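Local coordinates for transcriptional regulator WhiB1 (Mycobacterium tuberculosis H37Rv, PDB 6ONO), which carries a nitric-oxide-sensitive [4Fe-4S] cluster and acts as a transcriptional repressor, binding its own promoter and that of groEL2 in the apo-form, at residues A[47-52]-A[58-63]. Numbering follows the deposited sequence.
Sequences LSWALN and GVWGGM. With SF4 (iron/sulfur cluster), chain E.
The methyl of A50 packs obliquely against W60: CB lies 3.5 Å from W60 CB and 3.7 Å from W60 CG, with CD2 and CE3 of the indole just as near. This is the tight part of the contact, continued one helical turn earlier, where the backbones come so close that L47 CA and G61 CA are 4.0 Å apart. G61, at positive phi, faces L47 CB with no side chain between. Beyond A50, the six-membered rings of W49 and W60 are inclined by only 23° but slid well apart; they meet where W49 CZ3 reaches W60 CZ3 at 3.5 Å. R4 makes a cation-pi contact with W49, W60 NE1 is tied to S57 O, and a chain of another protein packs on both tryptophans. The looser side lies past L47, whose CG, anti to the backbone N (chi1 177°), turns at chi2 so that CD1 meets CG of selenomethionine M63 at 3.8 Å. Both residues are partly exposed, with R68 of helix 65-71 packed alongside. Between W60 and M63 the chain makes a type I' beta turn, closed by hydrogen bonds in both directions between their backbones. Resting on helix 43-53, this glycine-bearing turn carries G61 CA to within 3.5 Å of cluster sulfur S1, an arrangement characteristic of the G[VI]WGG turn beside the [4Fe-4S] pocket of WhiB-family proteins.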
loop_
_atom_site.group_PDB
_atom_site.type_symbol
_atom_site.label_atom_id
_atom_site.label_comp_id
_atom_site.label_asym_id
_atom_site.label_seq_id
_atom_site.Cartn_x
_atom_site.Cartn_y
_atom_site.Cartn_z
ATOM N N LEU A 47 8.919 -0.266 11.211
ATOM C CA LEU A 47 9.203 1.118 10.855
ATOM C C LEU A 47 10.518 1.226 10.103
ATOM O O LEU A 47 10.608 1.942 9.102
ATOM C CB LEU A 47 9.249 2.004 12.107
ATOM C CG LEU A 47 9.628 3.459 11.805
ATOM C CD1 LEU A 47 8.594 4.131 10.903
ATOM C CD2 LEU A 47 9.792 4.239 13.096
ATOM N N SER A 48 11.558 0.549 10.594
ATOM C CA SER A 48 12.854 0.589 9.929
ATOM C C SER A 48 12.733 0.137 8.477
ATOM O O SER A 48 13.245 0.796 7.569
ATOM C CB SER A 48 13.858 -0.288 10.683
ATOM O OG SER A 48 13.776 -0.073 12.083
ATOM N N TRP A 49 12.057 -0.988 8.244
ATOM C CA TRP A 49 11.922 -1.477 6.875
ATOM C C TRP A 49 11.121 -0.509 6.010
ATOM O O TRP A 49 11.490 -0.249 4.857
ATOM C CB TRP A 49 11.271 -2.851 6.876
ATOM C CG TRP A 49 11.369 -3.534 5.567
ATOM C CD1 TRP A 49 12.382 -4.339 5.133
ATOM C CD2 TRP A 49 10.417 -3.478 4.505
ATOM N NE1 TRP A 49 12.118 -4.790 3.865
ATOM C CE2 TRP A 49 10.912 -4.279 3.459
ATOM C CE3 TRP A 49 9.183 -2.833 4.340
ATOM C CZ2 TRP A 49 10.224 -4.451 2.259
ATOM C CZ3 TRP A 49 8.503 -3.011 3.151
ATOM C CH2 TRP A 49 9.023 -3.806 2.127
ATOM N N ALA A 50 10.032 0.047 6.553
ATOM C CA ALA A 50 9.235 1.002 5.787
ATOM C C ALA A 50 10.057 2.220 5.397
ATOM O O ALA A 50 9.981 2.684 4.252
ATOM C CB ALA A 50 8.001 1.426 6.584
ATOM N N LEU A 51 10.845 2.758 6.340
ATOM C CA LEU A 51 11.686 3.914 6.039
ATOM C C LEU A 51 12.783 3.550 5.049
ATOM O O LEU A 51 13.018 4.283 4.081
ATOM C CB LEU A 51 12.301 4.483 7.315
ATOM C CG LEU A 51 11.344 5.097 8.344
ATOM C CD1 LEU A 51 12.111 5.500 9.575
ATOM C CD2 LEU A 51 10.573 6.286 7.776
ATOM N N ASN A 52 13.450 2.409 5.251
ATOM C CA ASN A 52 14.589 2.089 4.404
ATOM C C ASN A 52 14.157 1.763 2.984
ATOM O O ASN A 52 14.900 2.045 2.037
ATOM C CB ASN A 52 15.403 0.933 4.991
ATOM C CG ASN A 52 16.239 1.352 6.195
ATOM O OD1 ASN A 52 16.638 2.514 6.318
ATOM N ND2 ASN A 52 16.526 0.399 7.079
ATOM N N GLY A 58 0.338 4.406 3.684
ATOM C CA GLY A 58 -0.096 3.534 4.756
ATOM C C GLY A 58 0.554 3.829 6.098
ATOM O O GLY A 58 1.479 4.637 6.230
ATOM N N VAL A 59 0.026 3.150 7.121
ATOM C CA VAL A 59 0.577 3.169 8.472
ATOM C C VAL A 59 1.506 1.967 8.629
ATOM O O VAL A 59 1.089 0.813 8.436
ATOM C CB VAL A 59 -0.540 3.143 9.528
ATOM C CG1 VAL A 59 0.041 3.092 10.918
ATOM C CG2 VAL A 59 -1.491 4.360 9.373
ATOM N N TRP A 60 2.771 2.241 8.950
ATOM C CA TRP A 60 3.792 1.239 9.221
ATOM C C TRP A 60 4.476 1.614 10.519
ATOM O O TRP A 60 4.707 2.800 10.777
ATOM C CB TRP A 60 4.865 1.166 8.126
ATOM C CG TRP A 60 4.358 0.893 6.731
ATOM C CD1 TRP A 60 3.495 1.663 6.000
ATOM C CD2 TRP A 60 4.719 -0.207 5.891
ATOM N NE1 TRP A 60 3.287 1.102 4.762
ATOM C CE2 TRP A 60 4.023 -0.049 4.669
ATOM C CE3 TRP A 60 5.558 -1.316 6.053
ATOM C CZ2 TRP A 60 4.140 -0.958 3.613
ATOM C CZ3 TRP A 60 5.678 -2.217 5.006
ATOM C CH2 TRP A 60 4.974 -2.030 3.801
ATOM N N GLY A 61 4.793 0.605 11.329
ATOM C CA GLY A 61 5.610 0.786 12.516
ATOM C C GLY A 61 5.105 1.842 13.480
ATOM O O GLY A 61 5.899 2.518 14.139
ATOM N N GLY A 62 3.788 1.996 13.569
ATOM C CA GLY A 62 3.202 2.990 14.448
ATOM C C GLY A 62 3.271 4.420 13.960
ATOM O O GLY A 62 3.003 5.325 14.754
HETATM N N MSE A 63 3.640 4.654 12.696
HETATM C CA MSE A 63 3.668 6.003 12.110
HETATM C C MSE A 63 2.770 6.089 10.864
HETATM O O MSE A 63 2.745 5.160 10.051
HETATM C CB MSE A 63 5.093 6.418 11.705
HETATM C CG MSE A 63 6.148 6.382 12.797
HETATM SE SE MSE A 63 7.612 7.590 12.316
HETATM C CE MSE A 63 6.777 9.276 12.757
HETATM FE FE1 SF4 E . 1.843 -4.442 11.345
HETATM FE FE2 SF4 E . 2.033 -2.123 12.754
HETATM FE FE3 SF4 E . 4.194 -3.039 11.334
HETATM FE FE4 SF4 E . 3.388 -4.365 13.571
HETATM S S1 SF4 E . 4.179 -2.247 13.473
HETATM S S2 SF4 E . 3.954 -5.283 11.582
HETATM S S3 SF4 E . 1.128 -4.061 13.466
HETATM S S4 SF4 E . 2.186 -2.372 10.471
#